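PDB 5M6Q: secreted protein, which is a microbial transglutaminase that probably cross-links proteins by transferring the gamma-glutamyl group of a glutamine side chain to a primary amine. Local coordinates for residues 60-65 with 218-223; 129-134 with 157-162; 168-173 with 209-214. All blocks are in the same frame, centred on the assembly; numbering follows the deposited sequence.

Contact 1: 60-65 with 218-223; sequences NPPLNL and TVAFAK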
loop_
_atom_site.group_PDB
_atom_site.type_symbol
_atom_site.label_atom_id
_atom_site.label_comp_id
_atom_site.label_asym_id
_atom_site.label_seq_id
_atom_site.Cartn_x
_atom_site.Cartn_y
_atom_site.Cartn_z
ATOM N N ASN A 60 -7.982 -1.678 -7.481
ATOM C CA ASN A 60 -7.544 -1.977 -6.124
ATOM C C ASN A 60 -6.023 -1.972 -6.039
ATOM O O ASN A 60 -5.339 -2.251 -7.016
ATOM C CB ASN A 60 -8.087 -3.326 -5.657
ATOM C CG ASN A 60 -9.596 -3.398 -5.738
ATOM O OD1 ASN A 60 -10.287 -2.438 -5.405
ATOM N ND2 ASN A 60 -10.116 -4.532 -6.198
ATOM N N PRO A 61 -5.482 -1.631 -4.865
ATOM C CA PRO A 61 -4.025 -1.687 -4.720
ATOM C C PRO A 61 -3.542 -3.136 -4.806
ATOM O O PRO A 61 -4.090 -4.004 -4.138
ATOM C CB PRO A 61 -3.782 -1.087 -3.324
ATOM C CG PRO A 61 -5.022 -0.313 -3.011
ATOM C CD PRO A 61 -6.139 -1.077 -3.670
ATOM N N PRO A 62 -2.524 -3.398 -5.623
ATOM C CA PRO A 62 -2.093 -4.785 -5.840
ATOM C C PRO A 62 -1.374 -5.360 -4.630
ATOM O O PRO A 62 -0.576 -4.660 -4.007
ATOM C CB PRO A 62 -1.145 -4.671 -7.034
ATOM C CG PRO A 62 -0.548 -3.301 -6.886
ATOM C CD PRO A 62 -1.602 -2.423 -6.234
ATOM N N LEU A 63 -1.638 -6.627 -4.311
ATOM C CA LEU A 63 -1.136 -7.217 -3.075
ATOM C C LEU A 63 -0.025 -8.225 -3.334
ATOM O O LEU A 63 0.377 -8.949 -2.427
ATOM C CB LEU A 63 -2.284 -7.877 -2.309
ATOM C CG LEU A 63 -3.415 -6.898 -1.973
ATOM C CD1 LEU A 63 -4.554 -7.587 -1.213
ATOM C CD2 LEU A 63 -2.892 -5.718 -1.152
ATOM N N ASN A 64 0.470 -8.229 -4.572
ATOM C CA ASN A 64 1.475 -9.183 -5.062
ATOM C C ASN A 64 2.703 -9.316 -4.174
ATOM O O ASN A 64 3.247 -10.403 -3.999
ATOM C CB ASN A 64 1.974 -8.767 -6.461
ATOM C CG ASN A 64 0.856 -8.538 -7.442
ATOM O OD1 ASN A 64 0.800 -7.498 -8.103
ATOM N ND2 ASN A 64 -0.032 -9.518 -7.566
ATOM N N LEU A 65 3.174 -8.175 -3.689
ATOM C CA LEU A 65 4.433 -8.086 -2.964
ATOM C C LEU A 65 4.147 -7.585 -1.565
ATOM O O LEU A 65 4.379 -6.410 -1.261
ATOM C CB LEU A 65 5.419 -7.151 -3.675
ATOM C CG LEU A 65 5.909 -7.501 -5.086
ATOM C CD1 LEU A 65 6.896 -6.435 -5.552
ATOM C CD2 LEU A 65 6.537 -8.921 -5.185
ATOM N N THR A 218 3.261 -3.611 1.911
ATOM C CA THR A 218 3.142 -4.011 0.522
ATOM C C THR A 218 3.869 -3.036 -0.358
ATOM O O THR A 218 3.803 -1.825 -0.159
ATOM C CB THR A 218 1.656 -4.102 0.105
ATOM O OG1 THR A 218 1.002 -5.056 0.946
ATOM C CG2 THR A 218 1.509 -4.519 -1.364
ATOM N N VAL A 219 4.591 -3.580 -1.321
ATOM C CA VAL A 219 5.335 -2.777 -2.268
ATOM C C VAL A 219 4.621 -2.849 -3.593
ATOM O O VAL A 219 4.258 -3.936 -4.043
ATOM C CB VAL A 219 6.786 -3.272 -2.393
ATOM C CG1 VAL A 219 7.571 -2.358 -3.323
ATOM C CG2 VAL A 219 7.436 -3.363 -1.034
ATOM N N ALA A 220 4.418 -1.701 -4.220
ATOM C CA ALA A 220 3.770 -1.651 -5.524
ATOM C C ALA A 220 4.369 -0.514 -6.326
ATOM O O ALA A 220 4.907 0.447 -5.761
ATOM C CB ALA A 220 2.251 -1.464 -5.380
ATOM N N PHE A 221 4.282 -0.613 -7.645
ATOM C CA PHE A 221 4.769 0.454 -8.490
ATOM C C PHE A 221 3.754 1.563 -8.590
ATOM O O PHE A 221 2.575 1.337 -8.836
ATOM C CB PHE A 221 5.149 -0.077 -9.876
ATOM C CG PHE A 221 6.482 -0.759 -9.885
ATOM C CD1 PHE A 221 7.632 -0.031 -9.648
ATOM C CD2 PHE A 221 6.584 -2.129 -10.071
ATOM C CE1 PHE A 221 8.860 -0.639 -9.632
ATOM C CE2 PHE A 221 7.817 -2.749 -10.063
ATOM C CZ PHE A 221 8.959 -2.003 -9.835
ATOM N N ALA A 222 4.224 2.769 -8.337
ATOM C CA ALA A 222 3.423 3.956 -8.555
ATOM C C ALA A 222 3.950 4.643 -9.808
ATOM O O ALA A 222 5.115 4.491 -10.168
ATOM C CB ALA A 222 3.479 4.893 -7.346
ATOM N N LYS A 223 3.097 5.398 -10.476
ATOM C CA LYS A 223 3.568 6.200 -11.593
ATOM C C LYS A 223 3.942 7.598 -11.083
ATOM O O LYS A 223 3.139 8.253 -10.424
ATOM C CB LYS A 223 2.502 6.270 -12.677
ATOM C CG LYS A 223 2.927 7.082 -13.883
ATOM C CD LYS A 223 1.801 7.211 -14.892
ATOM C CE LYS A 223 2.068 8.355 -15.862
ATOM N NZ LYS A 223 1.026 8.390 -16.919
HETATM O O HOH W 1 2.002 -5.617 -4.381
#

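Contact 2: 129-134 with 157-162; sequences KRFYSW and VDMSTY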
loop_
_atom_site.group_PDB
_atom_site.type_symbol
_atom_site.label_atom_id
_atom_site.label_comp_id
_atom_site.label_asym_id
_atom_site.label_seq_id
_atom_site.Cartn_x
_atom_site.Cartn_y
_atom_site.Cartn_z
ATOM N N LYS A 129 -1.559 -2.725 4.715
ATOM C CA LYS A 129 -2.928 -3.169 4.712
ATOM C C LYS A 129 -3.216 -3.990 5.955
ATOM O O LYS A 129 -2.461 -4.892 6.314
ATOM C CB LYS A 129 -3.222 -3.988 3.448
ATOM C CG LYS A 129 -4.609 -4.587 3.403
ATOM C CD LYS A 129 -4.683 -5.640 2.272
ATOM C CE LYS A 129 -6.007 -6.361 2.265
ATOM N NZ LYS A 129 -7.175 -5.426 2.091
ATOM N N ARG A 130 -4.324 -3.668 6.604
ATOM C CA ARG A 130 -4.801 -4.424 7.740
ATOM C C ARG A 130 -6.080 -5.144 7.331
ATOM O O ARG A 130 -6.936 -4.583 6.633
ATOM C CB ARG A 130 -5.053 -3.509 8.944
ATOM C CG ARG A 130 -3.853 -2.637 9.332
ATOM C CD ARG A 130 -4.078 -1.913 10.663
ATOM N NE ARG A 130 -4.345 -2.836 11.771
ATOM C CZ ARG A 130 -4.610 -2.460 13.022
ATOM N NH1 ARG A 130 -4.625 -1.171 13.349
ATOM N NH2 ARG A 130 -4.853 -3.372 13.953
ATOM N N PHE A 131 -6.206 -6.387 7.756
ATOM C CA PHE A 131 -7.321 -7.212 7.323
ATOM C C PHE A 131 -7.594 -8.341 8.311
ATOM O O PHE A 131 -6.917 -8.477 9.334
ATOM C CB PHE A 131 -7.051 -7.765 5.912
ATOM C CG PHE A 131 -5.826 -8.654 5.816
ATOM C CD1 PHE A 131 -4.548 -8.106 5.747
ATOM C CD2 PHE A 131 -5.962 -10.039 5.755
ATOM C CE1 PHE A 131 -3.429 -8.914 5.630
ATOM C CE2 PHE A 131 -4.833 -10.867 5.638
ATOM C CZ PHE A 131 -3.567 -10.304 5.579
ATOM N N TYR A 132 -8.613 -9.134 8.006
ATOM C CA TYR A 132 -9.044 -10.235 8.853
ATOM C C TYR A 132 -8.598 -11.553 8.220
ATOM O O TYR A 132 -8.727 -11.747 7.014
ATOM C CB TYR A 132 -10.565 -10.181 9.030
ATOM C CG TYR A 132 -11.177 -11.219 9.946
ATOM C CD1 TYR A 132 -10.713 -11.415 11.233
ATOM C CD2 TYR A 132 -12.250 -11.979 9.517
ATOM C CE1 TYR A 132 -11.306 -12.357 12.070
ATOM C CE2 TYR A 132 -12.851 -12.907 10.337
ATOM C CZ TYR A 132 -12.384 -13.094 11.605
ATOM O OH TYR A 132 -12.999 -14.041 12.391
ATOM N N SER A 133 -8.068 -12.447 9.041
ATOM C CA SER A 133 -7.434 -13.669 8.558
ATOM C C SER A 133 -8.431 -14.706 8.083
ATOM O O SER A 133 -8.128 -15.486 7.188
ATOM C CB SER A 133 -6.565 -14.285 9.651
ATOM O OG SER A 133 -7.354 -14.627 10.765
ATOM N N TRP A 134 -9.621 -14.705 8.672
ATOM C CA TRP A 134 -10.602 -15.747 8.390
ATOM C C TRP A 134 -11.368 -15.449 7.100
ATOM O O TRP A 134 -12.538 -15.084 7.137
ATOM C CB TRP A 134 -11.571 -15.889 9.571
ATOM C CG TRP A 134 -11.922 -17.304 9.900
ATOM C CD1 TRP A 134 -12.321 -18.270 9.023
ATOM C CD2 TRP A 134 -11.924 -17.915 11.193
ATOM N NE1 TRP A 134 -12.559 -19.444 9.686
ATOM C CE2 TRP A 134 -12.325 -19.255 11.020
ATOM C CE3 TRP A 134 -11.618 -17.462 12.478
ATOM C CZ2 TRP A 134 -12.440 -20.148 12.088
ATOM C CZ3 TRP A 134 -11.729 -18.353 13.539
ATOM C CH2 TRP A 134 -12.137 -19.678 13.336
ATOM N N VAL A 157 4.286 -12.533 2.534
ATOM C CA VAL A 157 2.998 -13.068 2.918
ATOM C C VAL A 157 2.241 -13.436 1.657
ATOM O O VAL A 157 2.114 -12.623 0.744
ATOM C CB VAL A 157 2.210 -12.066 3.775
ATOM C CG1 VAL A 157 0.766 -12.526 3.928
ATOM C CG2 VAL A 157 2.877 -11.897 5.118
ATOM N N ASP A 158 1.768 -14.675 1.603
ATOM C CA ASP A 158 0.990 -15.139 0.475
ATOM C C ASP A 158 -0.420 -14.557 0.563
ATOM O O ASP A 158 -1.182 -14.935 1.441
ATOM C CB ASP A 158 0.937 -16.668 0.459
ATOM C CG ASP A 158 0.372 -17.230 -0.852
ATOM O OD1 ASP A 158 -0.235 -16.472 -1.634
ATOM O OD2 ASP A 158 0.540 -18.444 -1.098
ATOM N N MET A 159 -0.777 -13.677 -0.365
ATOM C CA MET A 159 -2.092 -13.044 -0.330
ATOM C C MET A 159 -3.078 -13.614 -1.352
ATOM O O MET A 159 -4.175 -13.083 -1.515
ATOM C CB MET A 159 -1.963 -11.532 -0.551
ATOM C CG MET A 159 -1.262 -10.780 0.580
ATOM S SD MET A 159 -2.130 -10.819 2.165
ATOM C CE MET A 159 -3.630 -9.856 1.864
ATOM N N SER A 160 -2.716 -14.702 -2.022
ATOM C CA SER A 160 -3.556 -15.183 -3.119
ATOM C C SER A 160 -4.930 -15.679 -2.656
ATOM O O SER A 160 -5.877 -15.649 -3.428
ATOM C CB SER A 160 -2.842 -16.284 -3.895
ATOM O OG SER A 160 -2.582 -17.386 -3.066
ATOM N N THR A 161 -5.048 -16.114 -1.403
ATOM C CA THR A 161 -6.338 -16.579 -0.881
ATOM C C THR A 161 -7.237 -15.451 -0.400
ATOM O O THR A 161 -8.382 -15.699 -0.005
ATOM C CB THR A 161 -6.182 -17.537 0.314
ATOM O OG1 THR A 161 -5.410 -16.894 1.336
ATOM C CG2 THR A 161 -5.529 -18.844 -0.105
ATOM N N TYR A 162 -6.726 -14.220 -0.415
ATOM C CA TYR A 162 -7.451 -13.109 0.181
ATOM C C TYR A 162 -8.687 -12.712 -0.637
ATOM O O TYR A 162 -8.605 -12.542 -1.847
ATOM C CB TYR A 162 -6.516 -11.912 0.365
ATOM C CG TYR A 162 -7.208 -10.767 1.031
ATOM C CD1 TYR A 162 -7.559 -10.834 2.380
ATOM C CD2 TYR A 162 -7.546 -9.633 0.314
ATOM C CE1 TYR A 162 -8.226 -9.798 2.994
ATOM C CE2 TYR A 162 -8.194 -8.591 0.917
ATOM C CZ TYR A 162 -8.528 -8.676 2.263
ATOM O OH TYR A 162 -9.177 -7.633 2.863
HETATM O O HOH W 2 -10.277 -8.389 5.619
#

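Contact 3: 168-173 with 209-214; sequences PGYVNF and LQDFDE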
loop_
_atom_site.group_PDB
_atom_site.type_symbol
_atom_site.label_atom_id
_atom_site.label_comp_id
_atom_site.label_asym_id
_atom_site.label_seq_id
_atom_site.Cartn_x
_atom_site.Cartn_y
_atom_site.Cartn_z
ATOM N N PRO A 168 -17.232 -10.489 10.634
ATOM C CA PRO A 168 -18.661 -10.134 10.714
ATOM C C PRO A 168 -18.916 -9.049 11.764
ATOM O O PRO A 168 -18.504 -9.209 12.914
ATOM C CB PRO A 168 -19.338 -11.448 11.115
ATOM C CG PRO A 168 -18.359 -12.530 10.735
ATOM C CD PRO A 168 -16.991 -11.928 10.856
ATOM N N GLY A 169 -19.540 -7.948 11.355
ATOM C CA GLY A 169 -19.768 -6.819 12.246
ATOM C C GLY A 169 -18.674 -5.756 12.281
ATOM O O GLY A 169 -18.775 -4.789 13.040
ATOM N N TYR A 170 -17.639 -5.920 11.462
ATOM C CA TYR A 170 -16.522 -4.979 11.427
ATOM C C TYR A 170 -16.210 -4.511 10.001
ATOM O O TYR A 170 -16.829 -4.963 9.038
ATOM C CB TYR A 170 -15.289 -5.613 12.089
ATOM C CG TYR A 170 -15.518 -5.816 13.569
ATOM C CD1 TYR A 170 -15.368 -4.763 14.456
ATOM C CD2 TYR A 170 -15.940 -7.036 14.070
ATOM C CE1 TYR A 170 -15.612 -4.918 15.802
ATOM C CE2 TYR A 170 -16.185 -7.204 15.428
ATOM C CZ TYR A 170 -16.018 -6.134 16.285
ATOM O OH TYR A 170 -16.250 -6.274 17.632
ATOM N N VAL A 171 -15.273 -3.579 9.873
ATOM C CA VAL A 171 -14.865 -3.073 8.559
ATOM C C VAL A 171 -13.922 -4.092 7.901
ATOM O O VAL A 171 -13.139 -4.739 8.597
ATOM C CB VAL A 171 -14.201 -1.684 8.689
ATOM C CG1 VAL A 171 -13.816 -1.127 7.328
ATOM C CG2 VAL A 171 -15.132 -0.719 9.414
ATOM N N ASN A 172 -13.988 -4.235 6.578
ATOM C CA ASN A 172 -13.179 -5.247 5.890
ATOM C C ASN A 172 -11.667 -4.999 6.013
ATOM O O ASN A 172 -10.901 -5.925 6.288
ATOM C CB ASN A 172 -13.569 -5.340 4.406
ATOM C CG ASN A 172 -13.770 -3.976 3.750
ATOM O OD1 ASN A 172 -13.317 -2.943 4.250
ATOM N ND2 ASN A 172 -14.458 -3.971 2.618
ATOM N N PHE A 173 -11.236 -3.758 5.834
ATOM C CA PHE A 173 -9.809 -3.502 5.795
ATOM C C PHE A 173 -9.449 -2.082 6.209
ATOM O O PHE A 173 -10.315 -1.229 6.358
ATOM C CB PHE A 173 -9.271 -3.784 4.382
ATOM C CG PHE A 173 -10.085 -3.152 3.282
ATOM C CD1 PHE A 173 -10.210 -1.771 3.191
ATOM C CD2 PHE A 173 -10.726 -3.942 2.343
ATOM C CE1 PHE A 173 -10.957 -1.183 2.178
ATOM C CE2 PHE A 173 -11.483 -3.362 1.326
ATOM C CZ PHE A 173 -11.591 -1.978 1.246
ATOM N N LEU A 209 -7.083 -3.579 17.184
ATOM C CA LEU A 209 -8.467 -3.273 16.848
ATOM C C LEU A 209 -9.227 -4.577 16.702
ATOM O O LEU A 209 -8.648 -5.593 16.308
ATOM C CB LEU A 209 -8.538 -2.450 15.556
ATOM C CG LEU A 209 -8.077 -0.992 15.607
ATOM C CD1 LEU A 209 -8.125 -0.379 14.214
ATOM C CD2 LEU A 209 -8.938 -0.183 16.575
ATOM N N GLN A 210 -10.518 -4.561 17.017
ATOM C CA GLN A 210 -11.327 -5.770 16.893
ATOM C C GLN A 210 -11.489 -6.179 15.425
ATOM O O GLN A 210 -11.726 -7.339 15.134
ATOM C CB GLN A 210 -12.716 -5.572 17.526
ATOM C CG GLN A 210 -12.750 -5.508 19.068
ATOM C CD GLN A 210 -12.192 -6.760 19.733
ATOM O OE1 GLN A 210 -12.429 -7.882 19.283
ATOM N NE2 GLN A 210 -11.440 -6.568 20.804
ATOM N N ASP A 211 -11.402 -5.212 14.516
ATOM C CA ASP A 211 -11.663 -5.446 13.097
ATOM C C ASP A 211 -10.659 -6.401 12.468
ATOM O O ASP A 211 -11.018 -7.212 11.615
ATOM C CB ASP A 211 -11.626 -4.127 12.300
ATOM C CG ASP A 211 -12.518 -3.051 12.885
ATOM O OD1 ASP A 211 -12.207 -2.527 13.984
ATOM O OD2 ASP A 211 -13.514 -2.701 12.225
ATOM N N PHE A 212 -9.398 -6.284 12.881
ATOM C CA PHE A 212 -8.278 -6.850 12.131
ATOM C C PHE A 212 -7.342 -7.720 12.964
ATOM O O PHE A 212 -7.042 -7.376 14.094
ATOM C CB PHE A 212 -7.438 -5.726 11.527
ATOM C CG PHE A 212 -8.239 -4.655 10.860
ATOM C CD1 PHE A 212 -9.136 -4.976 9.840
ATOM C CD2 PHE A 212 -8.071 -3.324 11.228
ATOM C CE1 PHE A 212 -9.880 -3.992 9.224
ATOM C CE2 PHE A 212 -8.795 -2.319 10.608
ATOM C CZ PHE A 212 -9.708 -2.649 9.605
ATOM N N ASP A 213 -6.825 -8.811 12.402
ATOM C CA ASP A 213 -5.782 -9.542 13.127
ATOM C C ASP A 213 -4.520 -9.766 12.285
ATOM O O ASP A 213 -3.584 -10.445 12.712
ATOM C CB ASP A 213 -6.320 -10.876 13.670
ATOM C CG ASP A 213 -6.819 -11.817 12.583
ATOM O OD1 ASP A 213 -7.039 -11.387 11.429
ATOM O OD2 ASP A 213 -7.005 -13.014 12.899
ATOM N N GLU A 214 -4.495 -9.158 11.113
ATOM C CA GLU A 214 -3.358 -9.235 10.201
ATOM C C GLU A 214 -2.978 -7.856 9.686
ATOM O O GLU A 214 -3.837 -7.008 9.472
ATOM C CB GLU A 214 -3.668 -10.138 8.991
ATOM C CG GLU A 214 -3.967 -11.592 9.328
ATOM C CD GLU A 214 -2.768 -12.365 9.898
ATOM O OE1 GLU A 214 -1.596 -11.900 9.782
ATOM O OE2 GLU A 214 -3.011 -13.458 10.467
HETATM O O HOH W 3 -15.127 -8.208 19.052
HETATM O O HOH W 4 -12.579 -7.129 9.440
#

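Contact 1: 60-65 with 218-223
With chi1 of Thr218 at -59°, its methyl CG2 is turned anti to the backbone N and into the bend of 60-65, where it lies 3.4 Å from Pro62 O and also touches Leu65 O. The same torsion sets OG1 beside the backbone N, where it hydrogen-bonds Ser66 OG.

Leu65 O takes two contacts from the strand. Val219 N donates to it at 2.8 Å with an N-H...O angle of 167°, a nearly straight bond that meets the carbonyl almost end-on. Thr218 CA comes to 3.2 Å from the same Leu65 O in a CA-H...O contact.

The return bond of a closed antiparallel pair is missing, since Leu65 N stands 4.4 Å from Val219 O. One water fills that gap: it accepts from Leu65 N at 2.9 Å, and gives its protons to Val219 O at 2.8 Å and to Pro62 O at 2.8 Å. Three backbone polar atoms thus gain a partner, those of Leu65 and Val219 in buried residues. Further along, the ring of Pro62 lays CG 3.7 Å from Ala220 CB, while helix 70-84 packs on the side chains of Leu65 and Val219.

One direct backbone bond and one water-mediated link join the loop to strand 214-223 just before outermost strand 66-67, in an antiparallel sheet with helices packed on it, consistent with the microbial transglutaminase fold.

Contact 2: 129-134 with 157-162
A Met-aromatic contact joins Met159, the first residue of the type I beta turn 159-162, to Phe131 at the end of strand 122-131. The methionine chain, bent at chi2 and chi3, carries CE over one ring face, 4.0 Å from the Phe131 centroid and 21° off the normal. Its SD reaches Phe131 CZ obliquely at 3.7 Å.

The turn closes with a bond from Tyr162 N to Met159 O, and its last residue supplies the second aromatic. Phe131 and Tyr162 meet at a slant, neither stacked nor T-shaped: the planes make 73°, the centroids are 5.2 Å apart, and CD2 of Phe131 touches CE1 of Tyr162 at 3.6 Å.

Lys129 runs out extended and then bends at chi4 (59°), which brings NZ to donate to Tyr162 OH at 3.1 Å while its CE rests 3.4 Å from Tyr162 CZ. The ammonium also bonds Tyr175 OH, so two phenol oxygens hold it in this buried place. Tyr162 OH in turn donates to a water at 3.1 Å that also accepts from Tyr132 N, tying the turn to the backbone beyond the strand.

Strands 174-179 and 214-223 flank 122-131; Phe131 also packs on Val216 of the latter and edge-to-face with Tyr148, while Ser133 and Trp134 run on to touch Ala144 of helix 141-146.

Contact 3: 168-173 with 209-214
Val171 O and Asp211 O are bridged by one water, which donates to the first at 2.6 Å and to the second at 2.7 Å. The bridge joins two irregular loops at the surface of the protein, one entering strand 174-179 and the other entering strand 214-223, the two neighbours of strand 122-131 in the antiparallel sheet. Where the second loop becomes strand, a classic beta bulge sets Asp213 and Glu214 together opposite Phe131, whose backbone bonds to both.

A direct bond lies beside the water. Val171 N donates to Asp211 OD2 at 3.1 Å, with an N-H...O angle of 166° and the anti lone pair as acceptor, so the carboxylate is held by the oxygen flank turned away from OD1. That OD2 also lies at the edge of the Tyr170 ring, near its plane, with ring and carboxylate planes 75° apart.

Tyr170 has its ring anti to the carbonyl carbon (chi1 -67°), which lays it alongside Gln210. The Gln210 backbone carbonyl sits over one ring face, and Gln210 CB comes to 3.4 Å from Tyr170 CE1. Both chains point the same way, and a second water links their ends, 2.6 Å from Tyr170 OH and donating to Gln210 OE1 at 2.7 Å. With an alanine in place of Tyr170, the ring face against the Gln210 carbonyl is gone, and the water at Gln210 OE1 would probably lose its phenol partner. Gln210 O also accepts a hydrogen bond from Arg167 NH1.

The Phe212 ring fills the far end of the contact. Asp211 CB stands 3.4 Å above the centre of one of its faces, Asn172 O lies at its edge, and Phe212 CZ meets Phe173 C at 3.5 Å.

In the fold
Contacts 1 and 2 are buried and contact 3 is at the surface, its centre about 18 Å from that of the chain against about 6 and 13 Å for the others. Contact 1 uses strand 214-223 and contact 2 its neighbour 122-131, and they touch through Leu63, whose side chain packs on Lys129 and Tyr162. The loops of contact 3 run into strands 174-179 and 214-223, either side of strand 122-131, and meet contact 2 through Ser133 OG with Asp213 OD2. The chemistry differs with place: backbone pairing and one bridging water in contact 1, aromatic and thioether packing, a buried lysine and one bridging water in contact 2, a carboxylate bond and two bridging waters in contact 3.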